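Long-range contacts in prolyl oligopeptidase (Galerina marginata, PDB 5N4B), which cleaves peptide bonds after proline and closes peptides into macrocycles, two steps in making the amanitin toxins: residues Val198-Phe203 against Tyr220-Arg225; Leu216-Pro221 against Glu260-Ala265; Asn234-Tyr239 against Val252-Glu257; Lys272-Tyr277 against Ser300-Arg305. The protein carries 1 engineered substitution. One frame throughout, in Å; residues are numbered along the deposited sequence.

Contact 1. Residues Val198-Phe203 against Tyr220-Arg225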
# COMPACT_ATOMS: atom_id res chain seq x y z
N VAL A 198 -20.87 13.75 -2.69
CA VAL A 198 -20.03 13.74 -3.87
C VAL A 198 -19.71 12.29 -4.22
O VAL A 198 -18.81 11.67 -3.64
CB VAL A 198 -18.78 14.60 -3.62
CG1 VAL A 198 -17.86 14.57 -4.80
CG2 VAL A 198 -19.18 16.02 -3.29
N LYS A 199 -20.46 11.71 -5.14
CA LYS A 199 -20.39 10.30 -5.48
C LYS A 199 -19.34 10.04 -6.56
O LYS A 199 -18.83 10.94 -7.25
CB LYS A 199 -21.76 9.83 -5.98
CG LYS A 199 -22.80 9.83 -4.84
CD LYS A 199 -24.18 9.37 -5.32
CE LYS A 199 -24.17 7.92 -5.80
NZ LYS A 199 -23.94 6.87 -4.77
N TRP A 200 -19.01 8.75 -6.69
CA TRP A 200 -18.21 8.22 -7.80
C TRP A 200 -16.73 8.54 -7.68
O TRP A 200 -16.00 8.52 -8.65
CB TRP A 200 -18.79 8.64 -9.18
CG TRP A 200 -20.26 8.33 -9.26
CD1 TRP A 200 -21.28 9.23 -9.25
CD2 TRP A 200 -20.85 7.05 -9.32
NE1 TRP A 200 -22.47 8.58 -9.29
CE2 TRP A 200 -22.24 7.24 -9.32
CE3 TRP A 200 -20.34 5.75 -9.36
CZ2 TRP A 200 -23.14 6.17 -9.41
CZ3 TRP A 200 -21.22 4.70 -9.41
CH2 TRP A 200 -22.62 4.92 -9.45
N PHE A 201 -16.27 8.80 -6.46
CA PHE A 201 -14.90 9.19 -6.18
C PHE A 201 -14.01 7.96 -6.10
O PHE A 201 -14.32 6.97 -5.41
CB PHE A 201 -14.89 9.93 -4.83
CG PHE A 201 -13.51 10.17 -4.23
CD1 PHE A 201 -12.56 10.85 -4.91
CD2 PHE A 201 -13.22 9.75 -2.94
CE1 PHE A 201 -11.28 11.06 -4.35
CE2 PHE A 201 -11.98 9.99 -2.37
CZ PHE A 201 -11.03 10.65 -3.06
N LYS A 202 -12.86 8.03 -6.78
CA LYS A 202 -11.92 6.93 -6.74
C LYS A 202 -10.58 7.37 -7.31
O LYS A 202 -10.52 8.16 -8.25
CB LYS A 202 -12.45 5.75 -7.59
CG LYS A 202 -11.89 4.37 -7.29
CD LYS A 202 -12.59 3.32 -8.14
CE LYS A 202 -12.22 1.96 -7.67
NZ LYS A 202 -13.06 0.90 -8.37
N PHE A 203 -9.50 6.83 -6.73
CA PHE A 203 -8.13 6.90 -7.27
C PHE A 203 -7.53 8.30 -7.29
O PHE A 203 -6.65 8.59 -8.12
CB PHE A 203 -8.00 6.23 -8.65
CG PHE A 203 -8.31 4.75 -8.67
CD1 PHE A 203 -7.84 3.91 -7.68
CD2 PHE A 203 -9.05 4.20 -9.70
CE1 PHE A 203 -8.11 2.55 -7.75
CE2 PHE A 203 -9.30 2.83 -9.76
CZ PHE A 203 -8.84 2.03 -8.75
N TYR A 220 -15.64 9.20 -11.57
CA TYR A 220 -15.94 8.39 -12.73
C TYR A 220 -17.38 8.57 -13.17
O TYR A 220 -18.19 9.11 -12.41
CB TYR A 220 -15.64 6.93 -12.41
CG TYR A 220 -14.15 6.70 -12.40
CD1 TYR A 220 -13.48 6.35 -13.57
CD2 TYR A 220 -13.40 6.92 -11.26
CE1 TYR A 220 -12.12 6.14 -13.59
CE2 TYR A 220 -12.03 6.72 -11.29
CZ TYR A 220 -11.41 6.34 -12.45
OH TYR A 220 -10.02 6.16 -12.43
N PRO A 221 -17.74 8.12 -14.37
CA PRO A 221 -19.13 8.25 -14.80
C PRO A 221 -20.04 7.48 -13.88
O PRO A 221 -19.69 6.39 -13.41
CB PRO A 221 -19.12 7.66 -16.21
CG PRO A 221 -17.68 7.89 -16.69
CD PRO A 221 -16.85 7.67 -15.45
N ALA A 222 -21.23 8.06 -13.65
CA ALA A 222 -22.25 7.35 -12.89
C ALA A 222 -22.67 6.13 -13.69
O ALA A 222 -22.68 6.17 -14.92
CB ALA A 222 -23.45 8.26 -12.63
N ARG A 223 -22.93 5.04 -12.99
CA ARG A 223 -23.35 3.81 -13.64
C ARG A 223 -24.56 3.28 -12.88
O ARG A 223 -24.52 3.15 -11.65
CB ARG A 223 -22.19 2.80 -13.66
CG ARG A 223 -21.00 3.29 -14.53
CD ARG A 223 -19.83 2.30 -14.58
NE ARG A 223 -18.63 2.79 -15.29
CZ ARG A 223 -17.63 3.48 -14.72
NH1 ARG A 223 -17.68 3.80 -13.44
NH2 ARG A 223 -16.56 3.85 -15.45
N GLU A 224 -25.62 2.97 -13.62
CA GLU A 224 -26.71 2.23 -13.01
C GLU A 224 -26.27 0.79 -12.76
O GLU A 224 -25.27 0.31 -13.32
CB GLU A 224 -27.94 2.26 -13.92
CG GLU A 224 -28.47 3.68 -14.21
CD GLU A 224 -29.20 4.31 -13.01
OE1 GLU A 224 -29.93 3.59 -12.27
OE2 GLU A 224 -29.05 5.54 -12.81
N ARG A 225 -27.05 0.08 -11.94
CA ARG A 225 -26.66 -1.25 -11.46
C ARG A 225 -26.29 -2.24 -12.58
O ARG A 225 -25.32 -2.98 -12.46
CB ARG A 225 -27.81 -1.81 -10.61
CG ARG A 225 -27.78 -3.31 -10.34
CD ARG A 225 -26.65 -3.79 -9.45
NE ARG A 225 -26.73 -5.26 -9.33
CZ ARG A 225 -26.23 -6.12 -10.22
NH1 ARG A 225 -25.56 -5.67 -11.29
NH2 ARG A 225 -26.37 -7.43 -10.05

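Contact 2. Residues Leu216-Pro221 against Glu260-Ala265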
# COMPACT_ATOMS: atom_id res chain seq x y z
N LEU A 216 -10.92 19.66 -5.00
CA LEU A 216 -10.79 18.84 -6.20
C LEU A 216 -10.76 17.37 -5.81
O LEU A 216 -10.20 16.99 -4.77
CB LEU A 216 -9.51 19.17 -6.98
CG LEU A 216 -9.54 20.60 -7.56
CD1 LEU A 216 -8.74 21.53 -6.73
CD2 LEU A 216 -9.15 20.63 -8.94
N TYR A 217 -11.32 16.54 -6.68
CA TYR A 217 -11.44 15.10 -6.51
C TYR A 217 -11.65 14.46 -7.88
O TYR A 217 -12.25 15.06 -8.77
CB TYR A 217 -12.62 14.78 -5.57
CG TYR A 217 -13.96 15.04 -6.19
CD1 TYR A 217 -14.48 16.33 -6.30
CD2 TYR A 217 -14.65 14.01 -6.77
CE1 TYR A 217 -15.68 16.56 -6.93
CE2 TYR A 217 -15.85 14.24 -7.42
CZ TYR A 217 -16.35 15.51 -7.52
OH TYR A 217 -17.55 15.73 -8.20
N GLN A 218 -11.17 13.23 -8.02
CA GLN A 218 -11.36 12.47 -9.24
C GLN A 218 -12.62 11.63 -9.14
O GLN A 218 -12.84 10.93 -8.14
CB GLN A 218 -10.17 11.57 -9.53
CG GLN A 218 -10.38 10.75 -10.81
CD GLN A 218 -9.11 10.09 -11.22
OE1 GLN A 218 -8.50 10.50 -12.19
NE2 GLN A 218 -8.64 9.12 -10.44
N ARG A 219 -13.44 11.68 -10.16
CA ARG A 219 -14.59 10.80 -10.19
C ARG A 219 -14.77 10.16 -11.56
O ARG A 219 -14.12 10.49 -12.55
CB ARG A 219 -15.86 11.49 -9.79
CG ARG A 219 -16.12 12.64 -10.73
CD ARG A 219 -17.56 12.96 -10.80
NE ARG A 219 -18.38 11.89 -11.37
CZ ARG A 219 -19.68 12.01 -11.54
NH1 ARG A 219 -20.29 13.15 -11.20
NH2 ARG A 219 -20.34 11.00 -12.05
N TYR A 220 -15.64 9.20 -11.57
CA TYR A 220 -15.94 8.39 -12.73
C TYR A 220 -17.38 8.57 -13.17
O TYR A 220 -18.19 9.11 -12.41
CB TYR A 220 -15.64 6.93 -12.41
CG TYR A 220 -14.15 6.70 -12.40
CD1 TYR A 220 -13.48 6.35 -13.57
CD2 TYR A 220 -13.40 6.92 -11.26
CE1 TYR A 220 -12.12 6.14 -13.59
CE2 TYR A 220 -12.03 6.72 -11.29
CZ TYR A 220 -11.41 6.34 -12.45
OH TYR A 220 -10.02 6.16 -12.43
N PRO A 221 -17.74 8.12 -14.37
CA PRO A 221 -19.13 8.25 -14.80
C PRO A 221 -20.04 7.48 -13.88
O PRO A 221 -19.69 6.39 -13.41
CB PRO A 221 -19.12 7.66 -16.21
CG PRO A 221 -17.68 7.89 -16.69
CD PRO A 221 -16.85 7.67 -15.45
N GLU A 260 -8.29 5.69 -20.44
CA GLU A 260 -7.63 4.96 -19.39
C GLU A 260 -6.76 5.85 -18.50
O GLU A 260 -6.36 5.39 -17.42
CB GLU A 260 -6.80 3.80 -19.96
CG GLU A 260 -5.44 4.12 -20.55
CD GLU A 260 -5.42 4.78 -21.96
OE1 GLU A 260 -6.46 5.28 -22.53
OE2 GLU A 260 -4.27 4.78 -22.50
N TRP A 261 -6.47 7.09 -18.92
CA TRP A 261 -5.61 7.96 -18.12
C TRP A 261 -6.36 8.41 -16.86
O TRP A 261 -7.58 8.57 -16.87
CB TRP A 261 -5.17 9.18 -18.91
CG TRP A 261 -4.29 8.90 -20.09
CD1 TRP A 261 -4.02 7.69 -20.65
CD2 TRP A 261 -3.61 9.88 -20.86
NE1 TRP A 261 -3.18 7.87 -21.73
CE2 TRP A 261 -2.92 9.21 -21.87
CE3 TRP A 261 -3.52 11.26 -20.78
CZ2 TRP A 261 -2.15 9.88 -22.81
CZ3 TRP A 261 -2.72 11.94 -21.71
CH2 TRP A 261 -2.07 11.25 -22.73
N ILE A 262 -5.63 8.62 -15.78
CA ILE A 262 -6.15 9.14 -14.53
C ILE A 262 -5.38 10.40 -14.14
O ILE A 262 -4.33 10.73 -14.72
CB ILE A 262 -6.21 8.10 -13.41
CG1 ILE A 262 -4.80 7.63 -13.02
CG2 ILE A 262 -7.11 6.93 -13.86
CD1 ILE A 262 -4.79 6.85 -11.66
N TYR A 263 -5.91 11.09 -13.13
CA TYR A 263 -5.59 12.47 -12.84
C TYR A 263 -5.32 12.67 -11.35
O TYR A 263 -5.86 11.97 -10.50
CB TYR A 263 -6.69 13.44 -13.32
CG TYR A 263 -6.98 13.18 -14.76
CD1 TYR A 263 -6.03 13.47 -15.72
CD2 TYR A 263 -8.13 12.50 -15.16
CE1 TYR A 263 -6.24 13.13 -17.03
CE2 TYR A 263 -8.34 12.17 -16.50
CZ TYR A 263 -7.38 12.49 -17.40
OH TYR A 263 -7.52 12.15 -18.72
N GLY A 264 -4.46 13.61 -11.06
CA GLY A 264 -4.28 14.12 -9.71
C GLY A 264 -4.12 15.62 -9.75
O GLY A 264 -3.96 16.21 -10.82
N ALA A 265 -4.18 16.25 -8.59
CA ALA A 265 -4.10 17.69 -8.46
C ALA A 265 -3.37 18.10 -7.22
O ALA A 265 -3.10 17.30 -6.32
CB ALA A 265 -5.50 18.33 -8.47

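Contact 3. Residues Asn234-Tyr239 against Val252-Glu257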
# COMPACT_ATOMS: atom_id res chain seq x y z
N ASN A 234 -12.74 6.83 -18.25
CA ASN A 234 -13.23 8.18 -18.46
C ASN A 234 -13.29 8.97 -17.15
O ASN A 234 -14.22 9.75 -16.89
CB ASN A 234 -14.59 8.19 -19.18
CG ASN A 234 -14.49 7.62 -20.57
OD1 ASN A 234 -14.02 8.30 -21.53
ND2 ASN A 234 -14.87 6.40 -20.70
N ALA A 235 -12.19 8.88 -16.40
CA ALA A 235 -12.02 9.69 -15.19
C ALA A 235 -12.10 11.17 -15.50
O ALA A 235 -11.70 11.65 -16.58
CB ALA A 235 -10.68 9.41 -14.54
N MET A 236 -12.58 11.90 -14.52
CA MET A 236 -12.72 13.35 -14.58
C MET A 236 -12.13 13.92 -13.31
O MET A 236 -12.50 13.50 -12.20
CB MET A 236 -14.21 13.77 -14.63
CG MET A 236 -14.95 13.28 -15.84
SD MET A 236 -16.73 13.28 -15.62
CE MET A 236 -16.91 11.67 -14.85
N MET A 237 -11.27 14.92 -13.43
CA MET A 237 -10.89 15.72 -12.28
C MET A 237 -11.92 16.84 -12.13
O MET A 237 -12.15 17.62 -13.06
CB MET A 237 -9.47 16.27 -12.43
CG MET A 237 -9.01 17.11 -11.27
SD MET A 237 -8.98 16.30 -9.67
CE MET A 237 -7.79 15.01 -10.01
N CYS A 238 -12.53 16.92 -10.97
CA CYS A 238 -13.66 17.78 -10.73
C CYS A 238 -13.41 18.64 -9.51
O CYS A 238 -12.50 18.36 -8.70
CB CYS A 238 -14.93 16.97 -10.48
SG CYS A 238 -15.49 16.07 -11.94
N TYR A 239 -14.22 19.69 -9.40
CA TYR A 239 -14.20 20.61 -8.27
C TYR A 239 -15.58 20.70 -7.66
O TYR A 239 -16.56 20.94 -8.37
CB TYR A 239 -13.70 21.99 -8.71
CG TYR A 239 -13.75 23.02 -7.65
CD1 TYR A 239 -12.79 23.13 -6.65
CD2 TYR A 239 -14.81 23.93 -7.68
CE1 TYR A 239 -12.93 24.18 -5.68
CE2 TYR A 239 -14.94 24.89 -6.75
CZ TYR A 239 -14.03 25.03 -5.79
OH TYR A 239 -14.30 26.07 -4.90
N VAL A 252 -12.83 20.05 -14.14
CA VAL A 252 -11.56 20.75 -14.30
C VAL A 252 -10.75 20.14 -15.45
O VAL A 252 -10.09 20.85 -16.22
CB VAL A 252 -10.81 20.64 -12.95
CG1 VAL A 252 -9.42 21.05 -13.04
CG2 VAL A 252 -11.54 21.48 -11.90
N TYR A 253 -10.79 18.82 -15.60
CA TYR A 253 -10.12 18.18 -16.71
C TYR A 253 -10.71 16.79 -16.97
O TYR A 253 -11.01 16.05 -16.04
CB TYR A 253 -8.59 18.03 -16.53
CG TYR A 253 -7.94 17.69 -17.86
CD1 TYR A 253 -7.90 18.64 -18.87
CD2 TYR A 253 -7.40 16.46 -18.11
CE1 TYR A 253 -7.38 18.33 -20.12
CE2 TYR A 253 -6.82 16.12 -19.33
CZ TYR A 253 -6.83 17.07 -20.34
OH TYR A 253 -6.31 16.81 -21.59
N GLN A 254 -10.80 16.43 -18.25
CA GLN A 254 -10.98 15.04 -18.67
C GLN A 254 -10.44 14.90 -20.08
O GLN A 254 -10.19 15.92 -20.75
CB GLN A 254 -12.45 14.61 -18.60
CG GLN A 254 -13.35 15.21 -19.62
CD GLN A 254 -14.75 14.60 -19.51
OE1 GLN A 254 -14.93 13.38 -19.57
NE2 GLN A 254 -15.70 15.44 -19.31
N ASP A 255 -10.23 13.66 -20.51
CA ASP A 255 -9.65 13.42 -21.84
C ASP A 255 -10.33 12.21 -22.45
O ASP A 255 -9.92 11.07 -22.23
CB ASP A 255 -8.14 13.26 -21.78
CG ASP A 255 -7.52 13.14 -23.13
OD1 ASP A 255 -8.29 12.99 -24.10
OD2 ASP A 255 -6.26 13.14 -23.20
N ASN A 256 -11.35 12.49 -23.28
CA ASN A 256 -12.12 11.44 -23.94
C ASN A 256 -11.28 10.64 -24.93
O ASN A 256 -11.63 9.50 -25.23
CB ASN A 256 -13.29 12.09 -24.70
CG ASN A 256 -14.17 12.98 -23.82
OD1 ASN A 256 -14.45 12.68 -22.64
ND2 ASN A 256 -14.63 14.08 -24.39
N GLU A 257 -10.16 11.20 -25.42
CA GLU A 257 -9.29 10.49 -26.35
C GLU A 257 -8.45 9.43 -25.65
O GLU A 257 -7.94 8.53 -26.30
CB GLU A 257 -8.36 11.48 -27.06
CG GLU A 257 -7.55 10.88 -28.18
CD GLU A 257 -6.50 11.84 -28.72
OE1 GLU A 257 -6.67 13.07 -28.57
OE2 GLU A 257 -5.50 11.36 -29.31
O HOH W 1 -13.94 8.17 -24.34
O HOH W 2 -11.20 11.20 -19.06

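Contact 4. Residues Lys272-Tyr277 against Ser300-Arg305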
# COMPACT_ATOMS: atom_id res chain seq x y z
N LYS A 272 -1.97 30.85 -5.78
CA LYS A 272 -1.69 31.29 -7.14
C LYS A 272 -1.84 30.20 -8.19
O LYS A 272 -2.19 30.51 -9.34
CB LYS A 272 -0.27 31.85 -7.18
CG LYS A 272 0.15 32.37 -8.54
CD LYS A 272 1.57 32.85 -8.45
CE LYS A 272 2.02 33.63 -9.65
NZ LYS A 272 3.47 33.66 -9.50
N TYR A 273 -1.56 28.94 -7.85
CA TYR A 273 -1.46 27.89 -8.85
C TYR A 273 -2.34 26.70 -8.50
O TYR A 273 -2.52 26.35 -7.32
CB TYR A 273 -0.01 27.40 -8.98
CG TYR A 273 0.94 28.39 -9.55
CD1 TYR A 273 0.76 28.88 -10.83
CD2 TYR A 273 2.05 28.77 -8.83
CE1 TYR A 273 1.67 29.74 -11.38
CE2 TYR A 273 2.97 29.67 -9.36
CZ TYR A 273 2.75 30.16 -10.64
OH TYR A 273 3.69 31.03 -11.17
N LEU A 274 -2.87 26.12 -9.55
CA LEU A 274 -3.49 24.80 -9.55
C LEU A 274 -2.65 23.91 -10.45
O LEU A 274 -2.39 24.25 -11.61
CB LEU A 274 -4.92 24.91 -10.10
CG LEU A 274 -5.67 23.61 -10.38
CD1 LEU A 274 -5.89 22.86 -9.13
CD2 LEU A 274 -6.99 23.95 -11.07
N TYR A 275 -2.31 22.74 -9.96
CA TYR A 275 -1.51 21.79 -10.71
C TYR A 275 -2.33 20.58 -11.07
O TYR A 275 -3.12 20.07 -10.25
CB TYR A 275 -0.35 21.36 -9.85
CG TYR A 275 0.52 22.46 -9.30
CD1 TYR A 275 1.44 23.16 -10.11
CD2 TYR A 275 0.46 22.84 -7.97
CE1 TYR A 275 2.24 24.15 -9.60
CE2 TYR A 275 1.30 23.84 -7.47
CZ TYR A 275 2.18 24.48 -8.30
OH TYR A 275 2.98 25.45 -7.76
N LEU A 276 -2.14 20.09 -12.31
CA LEU A 276 -2.78 18.87 -12.79
C LEU A 276 -1.73 17.87 -13.18
O LEU A 276 -0.83 18.17 -13.98
CB LEU A 276 -3.64 19.17 -14.01
CG LEU A 276 -4.36 17.97 -14.66
CD1 LEU A 276 -5.51 17.49 -13.84
CD2 LEU A 276 -4.83 18.33 -16.08
N TYR A 277 -1.84 16.68 -12.62
CA TYR A 277 -1.01 15.55 -12.97
C TYR A 277 -1.85 14.58 -13.80
O TYR A 277 -3.06 14.41 -13.57
CB TYR A 277 -0.56 14.79 -11.74
CG TYR A 277 0.13 15.61 -10.66
CD1 TYR A 277 1.34 16.21 -10.86
CD2 TYR A 277 -0.42 15.71 -9.42
CE1 TYR A 277 1.94 16.94 -9.87
CE2 TYR A 277 0.19 16.43 -8.42
CZ TYR A 277 1.38 17.03 -8.65
OH TYR A 277 2.02 17.72 -7.61
N SER A 300 -15.02 27.41 -14.37
CA SER A 300 -14.92 26.60 -15.58
C SER A 300 -13.99 27.29 -16.57
O SER A 300 -13.72 28.49 -16.46
CB SER A 300 -16.29 26.47 -16.25
OG SER A 300 -16.84 27.75 -16.48
N GLY A 301 -13.46 26.51 -17.51
CA GLY A 301 -12.64 27.08 -18.57
C GLY A 301 -11.21 27.39 -18.17
O GLY A 301 -10.65 28.40 -18.60
N ILE A 302 -10.61 26.56 -17.33
CA ILE A 302 -9.26 26.83 -16.83
C ILE A 302 -8.25 26.78 -17.96
O ILE A 302 -8.26 25.88 -18.81
CB ILE A 302 -8.95 25.77 -15.77
CG1 ILE A 302 -9.69 26.09 -14.51
CG2 ILE A 302 -7.46 25.74 -15.47
CD1 ILE A 302 -9.79 24.89 -13.62
N HIS A 303 -7.30 27.72 -17.93
CA HIS A 303 -6.22 27.77 -18.88
C HIS A 303 -5.03 26.98 -18.32
O HIS A 303 -4.41 27.39 -17.34
CB HIS A 303 -5.84 29.21 -19.18
CG HIS A 303 -4.75 29.32 -20.18
ND1 HIS A 303 -4.67 28.49 -21.28
CD2 HIS A 303 -3.69 30.15 -20.25
CE1 HIS A 303 -3.59 28.80 -21.98
NE2 HIS A 303 -2.99 29.81 -21.38
N TRP A 304 -4.70 25.87 -18.97
CA TRP A 304 -3.55 25.06 -18.58
C TRP A 304 -2.33 25.44 -19.38
O TRP A 304 -2.35 25.40 -20.62
CB TRP A 304 -3.85 23.59 -18.82
CG TRP A 304 -4.95 23.06 -18.04
CD1 TRP A 304 -6.19 22.68 -18.49
CD2 TRP A 304 -4.97 22.87 -16.62
NE1 TRP A 304 -6.94 22.26 -17.47
CE2 TRP A 304 -6.24 22.35 -16.29
CE3 TRP A 304 -4.02 23.06 -15.60
CZ2 TRP A 304 -6.59 22.02 -15.00
CZ3 TRP A 304 -4.40 22.71 -14.29
CH2 TRP A 304 -5.67 22.22 -14.02
N ARG A 305 -1.22 25.69 -18.67
CA ARG A 305 0.10 25.75 -19.26
C ARG A 305 0.71 24.36 -19.21
O ARG A 305 0.87 23.78 -18.12
CB ARG A 305 0.98 26.73 -18.50
CG ARG A 305 2.38 26.88 -19.06
CD ARG A 305 3.14 27.93 -18.34
NE ARG A 305 4.48 28.06 -18.88
CZ ARG A 305 5.34 29.01 -18.51
NH1 ARG A 305 5.02 29.91 -17.59
NH2 ARG A 305 6.55 29.06 -19.07

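Contact 1. Residues Val198-Phe203 against Tyr220-Arg225
W200 presents one face of its indole to the backbone of P221-R223, and W200 and Y220 are the residues most covered in the 343 Å² buried between the segments. The CA of A222 stands 3.8 Å from the centroid of the five-membered ring and 19° off its normal, a CH-pi contact over the face. A222 CB slips past it to meet NE1 of W200 at 3.5 Å, while CH2 at the far end of the indole reaches the O of R223 (3.4 Å). With CG of W200 anti to its carbonyl carbon (chi1 -51°), the ring is swung along the path of the second segment. Y220 N donates to W200 O at 3.0 Å. W200 and F201 both face S170, a G1 beta bulge, and W200 has the positive phi (76°) characteristic of the first position of such a bulge.

The phenol of Y220 runs the other way. Its CE2 packs on K202 CB at 3.8 Å, and the O of K202 lies near the plane of the ring at its edge. Y220 OH meets CD2 of F203 at 3.5 Å, in the plane of the phenyl ring, and the two side chains cross at about a right angle. The extended K202 leads away to a salt bridge with D232 and a bond to D168 O, its side chain about 4 Å from that of the catalytic H699.

Strand 198-201 is an outer strand of its propeller sheet, beside 170-176; the 220-225 loop leaves strand 214-219 of the next sheet, so the contact joins successive blades.

Contact 2. Residues Leu216-Pro221 against Glu260-Ala265
Q218 reaches Y263 because its CG is anti to the backbone N (chi1 179°) and the chain stays extended beyond it, carrying the amide across to strand 262-265. There OE1 accepts the backbone N of Y263 at 2.8 Å, the donor tilted 24° from the amide carbonyl plane. The same oxygen lies 3.5 Å from I262 CB. On the other branch of the amide, NE2 donates to K202 O, and having both ends bonded should fix which way round the group sits.

I262 turns its CG2 to the hydroxyl of Y220, 3.3 Å from OH. Behind that phenol, R219 grips the O of Y220 side-on, with NE at 3.0 Å and NH2 at 2.9 Å, both arriving from one face of the carbonyl plane. L216 CD2 rests on A265 CB at 4.3 Å at the other end.

The axes of 216-219 and 262-265 approach to 7.2 Å and run antiparallel, 170° apart, so side chains fill the interval and this is not sheet pairing. Strand 214-219 lies inside its own sheet, between 207-208 and 236-241, whereas 262-267 is an outer strand of the following sheet beside 273-279; the contact packs one propeller blade against the next.

Contact 3. Residues Asn234-Tyr239 against Val252-Glu257
M237 and Y253 form an antiparallel hydrogen-bonded pair, M237 N donating to Y253 O at 2.9 Å. The return bond is doubled: M237 O accepts Y253 N at 3.1 Å and V252 N at 2.7 Å, the second in the carbonyl plane but more bent, with 133° at the hydrogen. V252 and Y253 both face M237, which defines a classic beta bulge. M236 CA adds a weaker CA-H...O approach to Y253 O at 3.5 Å. A chi1 of 168° sets V252 CG2 anti to the carbonyl carbon, and from there it meets Y239 CB at 3.9 Å. On the face opposite the side chains of M237 and Y253, M236 and Q254 lie side by side, pointing the same way.

Beyond the paired residues the chains separate and water takes over. One water donates to N234 OD1 and to N256 O, both at 2.8 Å; another accepts from D255 N and lies close to A235 O. The 252-257 backbone is shaped by an Asx turn in which D255 OD1 takes the N of E257 at 2.9 Å, while OD2 of D255 is bonded to H258 ND1. Farther out, M236 and C238 pair through their backbones with R219 and Y217 of strand 214-219, and the ring of Y253 meets those of W289 and Y263 edge-to-face.

The polar links across this end of the hairpin are backbone bonds and water bridges, alongside the packing of V252 and M237. The bulge concentrates two N-H groups on one carbonyl, which probably polarises it, and the waters replace strand-to-strand bonds where the pairing ends.

Contact 4. Residues Lys272-Tyr277 against Ser300-Arg305
L276 and W304 make the central touch, and L276 can be followed outward. Its CB lies over one face of the indole, 4.0 Å from the centroid of the six-membered ring and 28° off the normal, a CH-pi contact; the nearest ring atom is CZ3 at 3.6 Å. CG, anti to the backbone N (chi1 179°), rises off the indole and makes no close contact with the ring. CD1 turns to the O of G264 in the adjacent strand. CD2 comes back toward the indole, 4.2 Å above its plane and offset toward the rim, and also meets the ring of Y253.

Two positions back on the same side of the strand, L274 comes to the end of the indole: its CD2 lies 3.7 Å from W304 CH2, the two side chains crossing at a slant. This methyl also touches I302 CD1 at 3.9 Å, with L274 and I302 at about a right angle. I302 covers the face of W304 opposite L276, its CG2 3.7 Å above the plane and over the ring centre. The indole is thus sandwiched between a leucine of the strand and an isoleucine of its own segment, which should limit its rotation. No hydrogen bond crosses between 272-277 and 300-305; the evidence is all apolar packing, 211 Å² of it.

Strand 273-279 lies between 262-267 and 287-292 in its sheet, and 300-304 leads into outer strand 305-308. V252 of strand 250-254, from the preceding sheet, packs on both I302 and W304, which places the indole where two propeller blades meet.

The four contacts step across three successive four-stranded antiparallel sheets of the beta-propeller domain. Contact 1 joins the sheet ending in strand 198-201 to the one containing 214-219; contact 3 lies within that second sheet; contact 2 links it to the sheet beginning with 262-267, which also holds strand 273-279 of contact 4. Along the chain contacts 1 and 2 overlap at Y220 and P221, contact 3 falls between the two segments of contact 2, and contact 4 follows. Centres of contacts 2 and 3 are about 6 Å apart, those of 1 and 4 about 23 Å. Packing between and within blades thus runs from beside the catalytic H699, at contact 1, outward through three sheets.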